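Local atomic coordinates of endo-xylogalacturonan hydrolase A (Aspergillus tubingensis, PDB entry 4C2L), a protein that hydrolyses the xylose-substituted galacturonan backbone of xylogalacturonan in the hairy regions of pectin, as a secreted family 28 glycosidase. Residues D71-G76 / R105-S110; I94-V99 / L136-G141; A120-A125 / S179-P184; V199-V204 / V222-I227; A341-G346 / A372-D377. One frame throughout, in Å; residues are numbered along the deposited sequence.

Contact 1 (D71-G76 / R105-S110)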
# COMPACT_ATOMS: atom_id res chain seq x y z
N ASP A 71 17.39 -11.82 13.38
CA ASP A 71 17.26 -10.39 13.61
C ASP A 71 18.24 -9.68 12.67
O ASP A 71 19.45 -9.85 12.77
CB ASP A 71 17.57 -10.10 15.09
CG ASP A 71 17.48 -8.62 15.46
OD1 ASP A 71 16.87 -7.80 14.73
OD2 ASP A 71 18.02 -8.29 16.54
N ILE A 72 17.69 -8.91 11.73
CA ILE A 72 18.50 -8.17 10.76
C ILE A 72 18.47 -6.69 11.12
O ILE A 72 17.45 -6.01 10.93
CB ILE A 72 17.98 -8.39 9.31
CG1 ILE A 72 17.88 -9.89 9.01
CG2 ILE A 72 18.86 -7.68 8.30
CD1 ILE A 72 17.21 -10.22 7.68
N GLN A 73 19.58 -6.20 11.64
CA GLN A 73 19.66 -4.81 12.12
C GLN A 73 20.30 -3.93 11.06
O GLN A 73 21.50 -3.99 10.79
CB GLN A 73 20.41 -4.74 13.45
CG GLN A 73 19.81 -5.69 14.48
CD GLN A 73 20.54 -5.70 15.81
OE1 GLN A 73 21.55 -5.00 15.99
NE2 GLN A 73 20.03 -6.50 16.74
N VAL A 74 19.47 -3.11 10.43
CA VAL A 74 19.93 -2.24 9.36
C VAL A 74 20.15 -0.86 9.96
O VAL A 74 19.18 -0.16 10.27
CB VAL A 74 18.89 -2.17 8.22
CG1 VAL A 74 19.43 -1.34 7.05
CG2 VAL A 74 18.49 -3.58 7.77
N GLU A 75 21.41 -0.49 10.18
CA GLU A 75 21.71 0.86 10.70
C GLU A 75 22.37 1.74 9.65
O GLU A 75 22.47 2.96 9.82
CB GLU A 75 22.57 0.79 11.97
CG GLU A 75 22.12 -0.28 12.97
CD GLU A 75 20.69 -0.08 13.46
OE1 GLU A 75 20.14 1.02 13.29
OE2 GLU A 75 20.13 -1.02 14.03
N GLY A 76 22.81 1.13 8.55
CA GLY A 76 23.43 1.86 7.47
C GLY A 76 22.52 1.97 6.26
O GLY A 76 21.29 1.82 6.37
N ARG A 105 14.95 -4.51 10.94
CA ARG A 105 14.72 -3.29 11.74
C ARG A 105 15.93 -2.41 11.84
O ARG A 105 17.05 -2.88 11.74
CB ARG A 105 14.23 -3.69 13.12
CG ARG A 105 15.16 -4.62 13.88
CD ARG A 105 14.51 -4.96 15.22
NE ARG A 105 15.37 -5.79 16.04
CZ ARG A 105 15.21 -5.95 17.35
NH1 ARG A 105 14.23 -5.30 17.98
NH2 ARG A 105 16.04 -6.73 18.02
N SER A 106 15.69 -1.12 12.03
CA SER A 106 16.77 -0.22 12.41
C SER A 106 16.56 0.11 13.87
O SER A 106 15.51 0.63 14.24
CB SER A 106 16.77 1.06 11.57
OG SER A 106 17.80 1.92 12.05
N LEU A 107 17.52 -0.25 14.71
CA LEU A 107 17.41 0.03 16.15
C LEU A 107 17.90 1.44 16.48
O LEU A 107 17.54 1.99 17.52
CB LEU A 107 18.11 -1.05 16.98
CG LEU A 107 17.43 -2.42 17.04
CD1 LEU A 107 18.26 -3.43 17.83
CD2 LEU A 107 16.01 -2.31 17.61
N THR A 108 18.71 2.03 15.61
CA THR A 108 19.14 3.42 15.81
C THR A 108 18.19 4.40 15.16
O THR A 108 18.15 5.58 15.55
CB THR A 108 20.55 3.69 15.24
OG1 THR A 108 20.52 3.55 13.81
CG2 THR A 108 21.58 2.73 15.84
N GLY A 109 17.45 3.93 14.16
CA GLY A 109 16.64 4.80 13.32
C GLY A 109 17.36 5.38 12.11
O GLY A 109 16.78 6.16 11.36
N SER A 110 18.64 5.03 11.93
CA SER A 110 19.44 5.59 10.85
C SER A 110 19.41 4.74 9.58
O SER A 110 19.90 5.17 8.54
CB SER A 110 20.89 5.82 11.30
OG SER A 110 20.91 6.63 12.46

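Contact 2 (I94-V99 / L136-G141)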
# COMPACT_ATOMS: atom_id res chain seq x y z
N ILE A 94 13.83 -7.23 -2.34
CA ILE A 94 14.07 -8.04 -1.15
C ILE A 94 12.96 -9.07 -1.07
O ILE A 94 11.77 -8.71 -0.97
CB ILE A 94 14.08 -7.20 0.16
CG1 ILE A 94 15.13 -6.09 0.06
CG2 ILE A 94 14.35 -8.08 1.37
CD1 ILE A 94 15.00 -5.05 1.18
N SER A 95 13.33 -10.35 -1.16
CA SER A 95 12.33 -11.43 -1.21
C SER A 95 12.29 -12.15 0.14
O SER A 95 13.32 -12.61 0.64
CB SER A 95 12.66 -12.40 -2.34
OG SER A 95 11.83 -13.56 -2.25
N VAL A 96 11.10 -12.21 0.74
CA VAL A 96 10.93 -12.83 2.06
C VAL A 96 9.86 -13.89 1.87
O VAL A 96 8.66 -13.63 2.04
CB VAL A 96 10.52 -11.79 3.14
CG1 VAL A 96 10.51 -12.42 4.53
CG2 VAL A 96 11.49 -10.60 3.14
N SER A 97 10.29 -15.09 1.48
CA SER A 97 9.37 -16.14 1.10
C SER A 97 9.37 -17.25 2.14
O SER A 97 10.42 -17.85 2.40
CB SER A 97 9.76 -16.72 -0.26
OG SER A 97 8.79 -17.66 -0.70
N ASN A 98 8.21 -17.52 2.73
CA ASN A 98 8.09 -18.60 3.71
C ASN A 98 9.11 -18.50 4.85
O ASN A 98 9.76 -19.48 5.23
CB ASN A 98 8.19 -19.97 3.01
CG ASN A 98 7.60 -21.09 3.85
OD1 ASN A 98 6.85 -20.84 4.79
ND2 ASN A 98 7.94 -22.33 3.51
N VAL A 99 9.24 -17.29 5.40
CA VAL A 99 10.16 -17.09 6.50
C VAL A 99 9.33 -17.05 7.76
O VAL A 99 8.30 -16.38 7.81
CB VAL A 99 10.95 -15.78 6.31
CG1 VAL A 99 11.68 -15.38 7.59
CG2 VAL A 99 11.92 -15.94 5.14
N LEU A 136 10.04 -4.55 -0.87
CA LEU A 136 10.02 -5.57 0.19
C LEU A 136 8.80 -6.45 -0.04
O LEU A 136 7.65 -6.02 0.12
CB LEU A 136 9.94 -4.91 1.58
CG LEU A 136 9.92 -5.88 2.77
CD1 LEU A 136 11.14 -6.82 2.76
CD2 LEU A 136 9.91 -5.07 4.06
N TYR A 137 9.07 -7.68 -0.45
CA TYR A 137 8.02 -8.57 -0.93
C TYR A 137 7.95 -9.76 0.00
O TYR A 137 8.87 -10.60 0.06
CB TYR A 137 8.38 -9.01 -2.36
CG TYR A 137 7.35 -9.88 -3.03
CD1 TYR A 137 6.32 -9.30 -3.79
CD2 TYR A 137 7.43 -11.27 -2.96
CE1 TYR A 137 5.37 -10.09 -4.42
CE2 TYR A 137 6.48 -12.07 -3.60
CZ TYR A 137 5.46 -11.46 -4.33
OH TYR A 137 4.52 -12.22 -4.98
N ILE A 138 6.87 -9.82 0.77
CA ILE A 138 6.68 -10.87 1.77
C ILE A 138 5.61 -11.82 1.25
O ILE A 138 4.50 -11.39 0.90
CB ILE A 138 6.24 -10.24 3.13
CG1 ILE A 138 7.39 -9.48 3.76
CG2 ILE A 138 5.73 -11.31 4.10
CD1 ILE A 138 6.91 -8.41 4.74
N THR A 139 5.93 -13.11 1.18
CA THR A 139 4.94 -14.07 0.75
C THR A 139 5.01 -15.30 1.64
O THR A 139 6.09 -15.86 1.82
CB THR A 139 5.07 -14.44 -0.75
OG1 THR A 139 4.06 -15.39 -1.08
CG2 THR A 139 6.47 -15.00 -1.09
N GLY A 140 3.88 -15.68 2.22
CA GLY A 140 3.88 -16.79 3.17
C GLY A 140 4.65 -16.47 4.44
O GLY A 140 4.97 -15.31 4.72
N GLY A 141 4.91 -17.50 5.23
CA GLY A 141 5.63 -17.36 6.48
C GLY A 141 4.80 -16.73 7.58
O GLY A 141 3.58 -16.60 7.47
O HOH W 1 7.77 -14.91 4.54
O HOH W 2 4.03 -19.99 4.44

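Contact 3 (A120-A125 / S179-P184)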
# COMPACT_ATOMS: atom_id res chain seq x y z
N ALA A 120 13.84 3.65 -13.17
CA ALA A 120 12.63 2.87 -13.41
C ALA A 120 11.44 3.79 -13.67
O ALA A 120 10.64 3.52 -14.56
CB ALA A 120 12.35 1.94 -12.23
N TRP A 121 11.33 4.88 -12.91
CA TRP A 121 10.18 5.77 -13.14
C TRP A 121 10.26 6.43 -14.49
O TRP A 121 9.25 6.61 -15.16
CB TRP A 121 10.08 6.86 -12.08
CG TRP A 121 10.04 6.33 -10.68
CD1 TRP A 121 9.52 5.11 -10.23
CD2 TRP A 121 10.56 6.99 -9.48
NE1 TRP A 121 9.69 4.99 -8.86
CE2 TRP A 121 10.30 6.09 -8.36
CE3 TRP A 121 11.21 8.21 -9.23
CZ2 TRP A 121 10.68 6.41 -7.05
CZ3 TRP A 121 11.57 8.53 -7.92
CH2 TRP A 121 11.31 7.65 -6.85
N ASP A 122 11.46 6.80 -14.90
CA ASP A 122 11.64 7.46 -16.20
C ASP A 122 11.41 6.49 -17.35
O ASP A 122 10.79 6.85 -18.36
CB ASP A 122 13.03 8.10 -16.28
CG ASP A 122 13.18 9.29 -15.33
OD1 ASP A 122 12.22 10.04 -15.09
OD2 ASP A 122 14.30 9.49 -14.85
N LEU A 123 11.89 5.26 -17.20
CA LEU A 123 11.65 4.22 -18.21
C LEU A 123 10.16 3.89 -18.32
O LEU A 123 9.61 3.86 -19.41
CB LEU A 123 12.46 2.96 -17.91
CG LEU A 123 12.35 1.80 -18.90
CD1 LEU A 123 12.64 2.26 -20.33
CD2 LEU A 123 13.34 0.71 -18.49
N PHE A 124 9.52 3.68 -17.18
CA PHE A 124 8.09 3.39 -17.18
C PHE A 124 7.28 4.53 -17.83
O PHE A 124 6.29 4.28 -18.50
CB PHE A 124 7.60 3.15 -15.76
CG PHE A 124 6.15 2.82 -15.68
CD1 PHE A 124 5.71 1.57 -16.10
CD2 PHE A 124 5.22 3.75 -15.24
CE1 PHE A 124 4.37 1.24 -16.04
CE2 PHE A 124 3.87 3.43 -15.18
CZ PHE A 124 3.45 2.17 -15.60
N ALA A 125 7.70 5.77 -17.60
CA ALA A 125 7.01 6.94 -18.16
C ALA A 125 6.99 6.90 -19.69
O ALA A 125 6.00 7.29 -20.30
CB ALA A 125 7.66 8.23 -17.66
N SER A 179 10.62 12.08 -7.20
CA SER A 179 11.29 12.12 -8.49
C SER A 179 12.11 13.39 -8.63
O SER A 179 11.67 14.46 -8.25
CB SER A 179 10.27 12.08 -9.61
OG SER A 179 10.95 12.15 -10.86
N LYS A 180 13.30 13.25 -9.21
CA LYS A 180 14.16 14.39 -9.54
C LYS A 180 13.81 15.00 -10.90
O LYS A 180 14.43 15.99 -11.33
CB LYS A 180 15.61 13.92 -9.52
CG LYS A 180 16.11 13.67 -8.10
CD LYS A 180 17.59 13.31 -8.08
CE LYS A 180 17.82 11.83 -7.85
NZ LYS A 180 17.32 11.35 -6.52
N SER A 181 12.83 14.42 -11.58
CA SER A 181 12.42 14.92 -12.90
C SER A 181 10.93 15.23 -12.89
O SER A 181 10.31 15.28 -11.83
CB SER A 181 12.74 13.90 -13.99
OG SER A 181 11.91 12.77 -13.93
N ASP A 182 10.36 15.40 -14.08
CA ASP A 182 8.94 15.67 -14.24
C ASP A 182 8.13 14.39 -14.27
O ASP A 182 6.90 14.44 -14.26
CB ASP A 182 8.69 16.45 -15.53
CG ASP A 182 9.38 17.80 -15.53
OD1 ASP A 182 8.96 18.65 -14.72
OD2 ASP A 182 10.33 17.99 -16.33
N ASN A 183 8.81 13.25 -14.35
CA ASN A 183 8.11 11.96 -14.33
C ASN A 183 7.84 11.56 -12.89
O ASN A 183 8.76 11.45 -12.10
CB ASN A 183 8.94 10.88 -15.02
CG ASN A 183 9.07 11.13 -16.50
OD1 ASN A 183 8.11 11.52 -17.16
ND2 ASN A 183 10.24 10.86 -17.03
N PRO A 184 6.55 11.33 -12.55
CA PRO A 184 6.23 10.98 -11.16
C PRO A 184 6.62 9.55 -10.80
O PRO A 184 6.84 8.70 -11.69
CB PRO A 184 4.71 11.16 -11.08
CG PRO A 184 4.22 11.14 -12.48
CD PRO A 184 5.37 11.36 -13.43
O HOH W 3 6.84 7.63 -14.21

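Contact 4 (V199-V204 / V222-I227)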
# COMPACT_ATOMS: atom_id res chain seq x y z
N VAL A 199 -2.15 -8.68 9.89
CA VAL A 199 -1.16 -7.70 9.48
C VAL A 199 -1.48 -6.40 10.21
O VAL A 199 -2.64 -5.97 10.26
CB VAL A 199 -1.19 -7.48 7.95
CG1 VAL A 199 -0.28 -6.33 7.54
CG2 VAL A 199 -0.78 -8.76 7.22
N THR A 200 -0.45 -5.78 10.78
CA THR A 200 -0.59 -4.49 11.44
C THR A 200 0.39 -3.49 10.84
O THR A 200 1.56 -3.81 10.61
CB THR A 200 -0.37 -4.59 12.96
OG1 THR A 200 -1.35 -5.47 13.53
CG2 THR A 200 -0.48 -3.21 13.63
N ILE A 201 -0.11 -2.29 10.57
CA ILE A 201 0.70 -1.20 10.05
C ILE A 201 0.47 -0.05 11.01
O ILE A 201 -0.66 0.39 11.18
CB ILE A 201 0.24 -0.78 8.63
CG1 ILE A 201 0.44 -1.94 7.66
CG2 ILE A 201 1.02 0.45 8.16
CD1 ILE A 201 -0.35 -1.79 6.37
N THR A 202 1.54 0.43 11.65
CA THR A 202 1.34 1.45 12.68
C THR A 202 2.48 2.43 12.74
O THR A 202 3.66 2.03 12.64
CB THR A 202 1.05 0.81 14.06
OG1 THR A 202 0.77 1.85 15.01
CG2 THR A 202 2.24 -0.03 14.55
N GLU A 203 2.13 3.70 12.92
CA GLU A 203 3.10 4.80 13.05
C GLU A 203 4.01 4.85 11.82
O GLU A 203 5.23 4.70 11.90
CB GLU A 203 3.88 4.70 14.35
CG GLU A 203 2.97 4.79 15.58
CD GLU A 203 2.37 6.17 15.82
OE1 GLU A 203 2.92 7.18 15.33
OE2 GLU A 203 1.33 6.25 16.54
N VAL A 204 3.38 5.02 10.67
CA VAL A 204 4.13 5.11 9.42
C VAL A 204 3.81 6.41 8.70
O VAL A 204 2.71 6.97 8.85
CB VAL A 204 3.88 3.88 8.48
CG1 VAL A 204 4.17 2.58 9.21
CG2 VAL A 204 2.48 3.87 7.93
N VAL A 222 -6.67 -6.97 9.15
CA VAL A 222 -5.61 -5.96 8.99
C VAL A 222 -5.98 -4.77 9.85
O VAL A 222 -7.12 -4.29 9.83
CB VAL A 222 -5.44 -5.50 7.52
CG1 VAL A 222 -4.24 -4.55 7.39
CG2 VAL A 222 -5.26 -6.72 6.61
N THR A 223 -5.00 -4.30 10.62
CA THR A 223 -5.15 -3.08 11.40
C THR A 223 -4.14 -2.08 10.91
O THR A 223 -2.95 -2.39 10.79
CB THR A 223 -4.91 -3.36 12.89
OG1 THR A 223 -5.91 -4.27 13.36
CG2 THR A 223 -4.99 -2.08 13.71
N VAL A 224 -4.61 -0.86 10.64
CA VAL A 224 -3.73 0.23 10.33
C VAL A 224 -4.05 1.28 11.40
O VAL A 224 -5.19 1.75 11.48
CB VAL A 224 -4.00 0.82 8.92
CG1 VAL A 224 -3.04 1.98 8.64
CG2 VAL A 224 -3.87 -0.25 7.83
N ASP A 225 -3.06 1.66 12.19
CA ASP A 225 -3.27 2.61 13.30
C ASP A 225 -2.21 3.70 13.28
O ASP A 225 -1.06 3.43 13.60
CB ASP A 225 -3.21 1.83 14.62
CG ASP A 225 -3.53 2.69 15.83
OD1 ASP A 225 -3.40 3.94 15.79
OD2 ASP A 225 -3.93 2.09 16.85
N THR A 226 -2.62 4.92 12.92
CA THR A 226 -1.75 6.10 12.86
C THR A 226 -0.84 6.08 11.64
O THR A 226 0.23 5.46 11.63
CB THR A 226 -0.95 6.34 14.16
OG1 THR A 226 -1.81 6.18 15.29
CG2 THR A 226 -0.34 7.76 14.17
N ILE A 227 -1.29 6.76 10.61
CA ILE A 227 -0.57 6.78 9.36
C ILE A 227 -0.75 8.16 8.74
O ILE A 227 -1.82 8.78 8.85
CB ILE A 227 -1.05 5.64 8.43
CG1 ILE A 227 -0.25 5.62 7.12
CG2 ILE A 227 -2.56 5.75 8.13
CD1 ILE A 227 -0.34 4.28 6.40

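Contact 5 (A341-G346 / A372-D377)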
# COMPACT_ATOMS: atom_id res chain seq x y z
N ALA A 341 -17.43 13.74 -1.53
CA ALA A 341 -17.45 12.27 -1.60
C ALA A 341 -18.28 11.81 -2.78
O ALA A 341 -19.28 12.44 -3.12
CB ALA A 341 -18.00 11.68 -0.30
N ASN A 342 -17.87 10.71 -3.41
CA ASN A 342 -18.56 10.16 -4.57
C ASN A 342 -18.80 8.68 -4.29
O ASN A 342 -17.89 7.86 -4.41
CB ASN A 342 -17.71 10.35 -5.83
CG ASN A 342 -18.51 10.16 -7.12
OD1 ASN A 342 -19.53 9.46 -7.15
ND2 ASN A 342 -18.06 10.80 -8.19
N LEU A 343 -20.02 8.35 -3.88
CA LEU A 343 -20.35 6.99 -3.45
C LEU A 343 -21.15 6.33 -4.54
O LEU A 343 -22.40 6.33 -4.51
CB LEU A 343 -21.12 7.02 -2.12
CG LEU A 343 -20.58 7.90 -0.98
CD1 LEU A 343 -21.44 7.81 0.27
CD2 LEU A 343 -19.13 7.55 -0.65
N ASP A 344 -20.44 5.79 -5.53
CA ASP A 344 -21.09 5.16 -6.66
C ASP A 344 -21.22 3.64 -6.46
O ASP A 344 -20.49 2.86 -7.08
CB ASP A 344 -20.36 5.48 -7.97
CG ASP A 344 -21.22 5.21 -9.20
OD1 ASP A 344 -22.43 5.54 -9.15
OD2 ASP A 344 -20.71 4.68 -10.20
N CYS A 345 -22.14 3.23 -5.59
CA CYS A 345 -22.36 1.79 -5.39
C CYS A 345 -22.98 1.15 -6.64
O CYS A 345 -23.68 1.82 -7.40
CB CYS A 345 -23.22 1.52 -4.15
SG CYS A 345 -22.21 1.44 -2.65
N GLY A 346 -22.72 -0.14 -6.83
CA GLY A 346 -23.19 -0.86 -8.01
C GLY A 346 -24.70 -1.07 -7.97
O GLY A 346 -25.29 -1.17 -6.91
N ALA A 372 -25.08 6.89 -5.54
CA ALA A 372 -25.92 6.00 -6.33
C ALA A 372 -26.02 4.70 -5.56
O ALA A 372 -25.00 4.18 -5.07
CB ALA A 372 -25.32 5.77 -7.71
N ASN A 373 -27.25 4.19 -5.40
CA ASN A 373 -27.48 2.87 -4.79
C ASN A 373 -27.03 2.77 -3.33
O ASN A 373 -26.63 1.70 -2.87
CB ASN A 373 -26.85 1.76 -5.64
CG ASN A 373 -27.36 1.76 -7.06
OD1 ASN A 373 -28.55 1.52 -7.29
ND2 ASN A 373 -26.47 2.05 -8.01
N THR A 374 -27.10 3.89 -2.63
CA THR A 374 -26.74 3.96 -1.22
C THR A 374 -27.97 3.71 -0.37
O THR A 374 -29.10 3.98 -0.80
CB THR A 374 -26.12 5.34 -0.86
OG1 THR A 374 -26.98 6.38 -1.34
CG2 THR A 374 -24.73 5.50 -1.50
N PRO A 375 -27.77 3.17 0.84
CA PRO A 375 -28.88 2.74 1.69
C PRO A 375 -29.59 3.89 2.41
O PRO A 375 -29.05 4.99 2.55
CB PRO A 375 -28.19 1.85 2.73
CG PRO A 375 -26.80 2.40 2.82
CD PRO A 375 -26.46 2.85 1.44
N SER A 376 -30.80 3.62 2.89
CA SER A 376 -31.59 4.64 3.58
C SER A 376 -30.96 5.10 4.89
O SER A 376 -31.26 6.19 5.36
CB SER A 376 -33.02 4.13 3.82
OG SER A 376 -32.99 2.83 4.41
N ASP A 377 -30.08 4.30 5.47
CA ASP A 377 -29.49 4.68 6.76
C ASP A 377 -28.03 5.12 6.58
O ASP A 377 -27.20 4.91 7.47
CB ASP A 377 -29.59 3.52 7.77
CG ASP A 377 -28.75 2.29 7.37
OD1 ASP A 377 -28.39 2.15 6.18
OD2 ASP A 377 -28.45 1.46 8.25

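Contact 1 (D71-G76 / R105-S110)
Arg-105 and Asp-71 meet where two neighbouring coils of the right-handed parallel beta-helix of family 28 enzymes run side by side. The parallel pairing is short: Arg-105 N donates to Ile-72 O and Val-74 N to Arg-105 O, with Gln-73 and Arg-105 in register. Strand 47-50 pairs with the other edge of strand 70-74.

The tightly held part has two carboxylates. Glu-75, turned back by a chain bent at chi2 (-60°), reaches into the turn made by 106-109. Its OE1 accepts three hydrogen bonds, from Thr-108 OG1 at 2.6 Å, Ser-106 OG at 2.8 Å and Thr-108 N at 2.9 Å, while OE2 offers its syn lone pair to Leu-107 N at 2.8 Å. So many donors round a buried carboxylate would be expected to stabilise its charge. Thr-108 OG1 also accepts from Ser-110 N, an ST turn that shapes the end of the loop. Buried Asp-71 is gripped side-on by Arg-105, NE to OD1 at 2.8 Å and NH2 to OD2 at 2.9 Å, although the guanidinium and carboxylate planes are 55° apart.

The looser, solvent-exposed side holds Leu-107, whose CD1 merely rests 3.7 Å from Gln-73 NE2. That amide nitrogen is itself fixed: it reaches Asp-71 OD2 at 2.7 Å, from the face opposite to that met by Arg-105 NH2.

Contact 2 (I94-V99 / L136-G141)
Ile-94 and Leu-136 touch at the start of a parallel pairing in which strands 95-97 and 137-139 run 8° apart, with axes 4.8 Å from each other. The ladder is evidenced by four backbone bonds: Tyr-137 N to Ile-94 O, Val-96 N to Tyr-137 O, Thr-139 N to Val-96 O and Asn-98 N to Thr-139 O.

Leu-136 can be followed outward. Its CB leaves on the face shared with Ile-94, Val-96 and Ile-138 and has no close partner on 94-99. CG lies anti to the backbone N (chi1 -180°), and the second torsion swings CD1 across to the other strand. There CD1 touches two methyls, 3.7 Å from Ile-94 CG2 and 3.8 Å from Val-96 CG2, whereas CD2 diverges from that strand. One step on, Ile-138 CG1 is 3.9 Å from Val-96 CB. The other face is more polar: Thr-139 CG2 lies 3.6 Å from Ser-97 OG.

At the far end both segments turn. Water 1 accepts a hydrogen bond from Val-99 N and lies 2.9 Å from Val-96 O and 2.8 Å from Gly-140 O. Water 2 links Asn-98 OD1 to Gly-141 N. Gly-141 CA approaches Val-99 O to 3.1 Å.

The apolar face looks into the beta-helix, where Leu-136 also meets Leu-104 of strand 102-105 and Ile-146 of strand 142-152, and strand 159-162 flanks 134-139 on the side away from 95-97.

Contact 3 (A120-A125 / S179-P184)
Asp-122 OD1 takes two hydrogen bonds from the loop 179-184, fastening helix 118-126 to a long loop that projects from the parallel beta-helix. Asn-183 ND2 donates at 2.9 Å along a nearly straight path (170°), reaching the oxygen on its anti side and somewhat out of the carboxylate plane. Ser-181 OG donates at 3.0 Å to the syn lone pair of the same oxygen.

Two successive ST turns hold the loop in shape: Ser-179 OG accepts from Ser-181 N, and Ser-181 OG from Asn-183 N. Ser-179 OG also donates to Asn-183 O at 2.6 Å. Outside the two segments, Gln-118 NE2 binds both Asp-122 OD2 and Ser-179 OG, a second tie between helix and loop.

Packing surrounds this polar centre. With CG beside the backbone N (chi1 -54°), the Trp-121 indole reaches the start of the loop, Ser-179 CA lying oblique to the ring, 3.6 Å from CZ3. On the solvent side Ala-125 CB touches the Asn-183 amide, 3.4 Å from OD1. The side chain of Pro-184 lies about 8 Å from that of His-233, probably an active-site residue. Water 3 joins the backbones, donating to Trp-121 O at 2.8 Å and Pro-184 O at 2.7 Å.

Contact 4 (V199-V204 / V222-I227)
Val-199 and Val-222 open a pairing whose backbone bonds are of equal length: Thr-223 N to Val-199 O, Ile-201 N to Thr-223 O and Asp-225 N to Ile-201 O, each 2.9 Å between the named atoms. The strands are nearly parallel (7°), 4.7 Å between axes, and Val-199 to Thr-202 pair one for one with Val-222 to Asp-225.

A further group of bonds marks the corner. Thr-202 OG1, anti to its own backbone N at chi1 -176°, donates in the carbonyl plane to Asp-225 O at 2.8 Å. The same oxygen accepts from Glu-203 N at 3.3 Å, while the bonds from Glu-203 N and Val-204 N to Thr-226 O are weak. Positive phi at Glu-203 and Thr-226 turns both segments together. Thr-226 OG1 donates to Asp-225 OD1.

The face carrying Val-199, Ile-201, Val-222 and Val-224 is apolar; Thr-200, Thr-202, Thr-223 and Asp-225 lie on the opposite one. Ile-201 and Val-224 lie side by side, CD1 to CG2 at 4.1 Å, and Val-204 CG2 meets Ile-227 CD1. Phe-191 and Phe-215 adjoin this interior layer, while Thr-223 outside touches an attached glycan. Stacked like residues and matching corners are typical of successive coils of a parallel beta-helix.

Contact 5 (A341-G346 / A372-D377)
Leu-343 O accepts from Ala-372 N at 2.9 Å, the regular bond of a short parallel bridge that places Asp-344 beside Ala-372, their CA atoms 4.9 Å apart. It joins two coils near the C-terminal end of the parallel beta-helix. The next bond, Cys-345 N to Ala-372 O, is weak: 3.1 Å long but bent to 128° at the hydrogen. Pairing ends there because Asn-373 takes a positive phi (63°) and the second segment turns away, leaving strand 368-372 for the loop towards 383-384.

At this turn the Asn-373 side chain takes over from the backbone. Its CG lies beside the backbone N (chi1 -57°), which brings ND2 to Cys-345 O at 2.9 Å, from above the carbonyl plane. CB of the same residue lies 3.6 Å from Gly-346 O. Within the bridged pair, Asp-344 OD1 lies 3.2 Å from Ala-372 CB, a contact without a hydrogen bond. Thr-374 adds a methyl, CG2 to Leu-343 CB at 4.0 Å.

Around the contact, Cys-345 is joined by a disulfide to Cys-351. Asp-344 OD2 lies close to the terminal carboxylate of Gly-388, a pairing of like charges that might raise the affinity of one of them for a proton. The chemistry implies the C-terminal end of a parallel pairing: one sound backbone bond, one weak one, then an amide side chain that continues the attachment.

In the fold
Four of the contacts, 1, 2, 4 and 5, lie in the wall of the parallel beta-helix, each joining neighbouring coils. Contacts 1 and 4 lie on the same series of parallel strands, with centres about 20 Å apart. Contacts 2 and 5 share another, running from 95-97 to 383-384, with centres about 38 Å apart. Contacts 1 and 5, about 46 Å between centres, lie on opposite sides of the chain's centre. Contact 1 crosses contact 2 along the chain, and contact 2 crosses contact 3; contacts 4 and 5 follow in series. The body is thus built from contacts between adjacent coils, while contact 3 joins elements outside them, close to the probable active site.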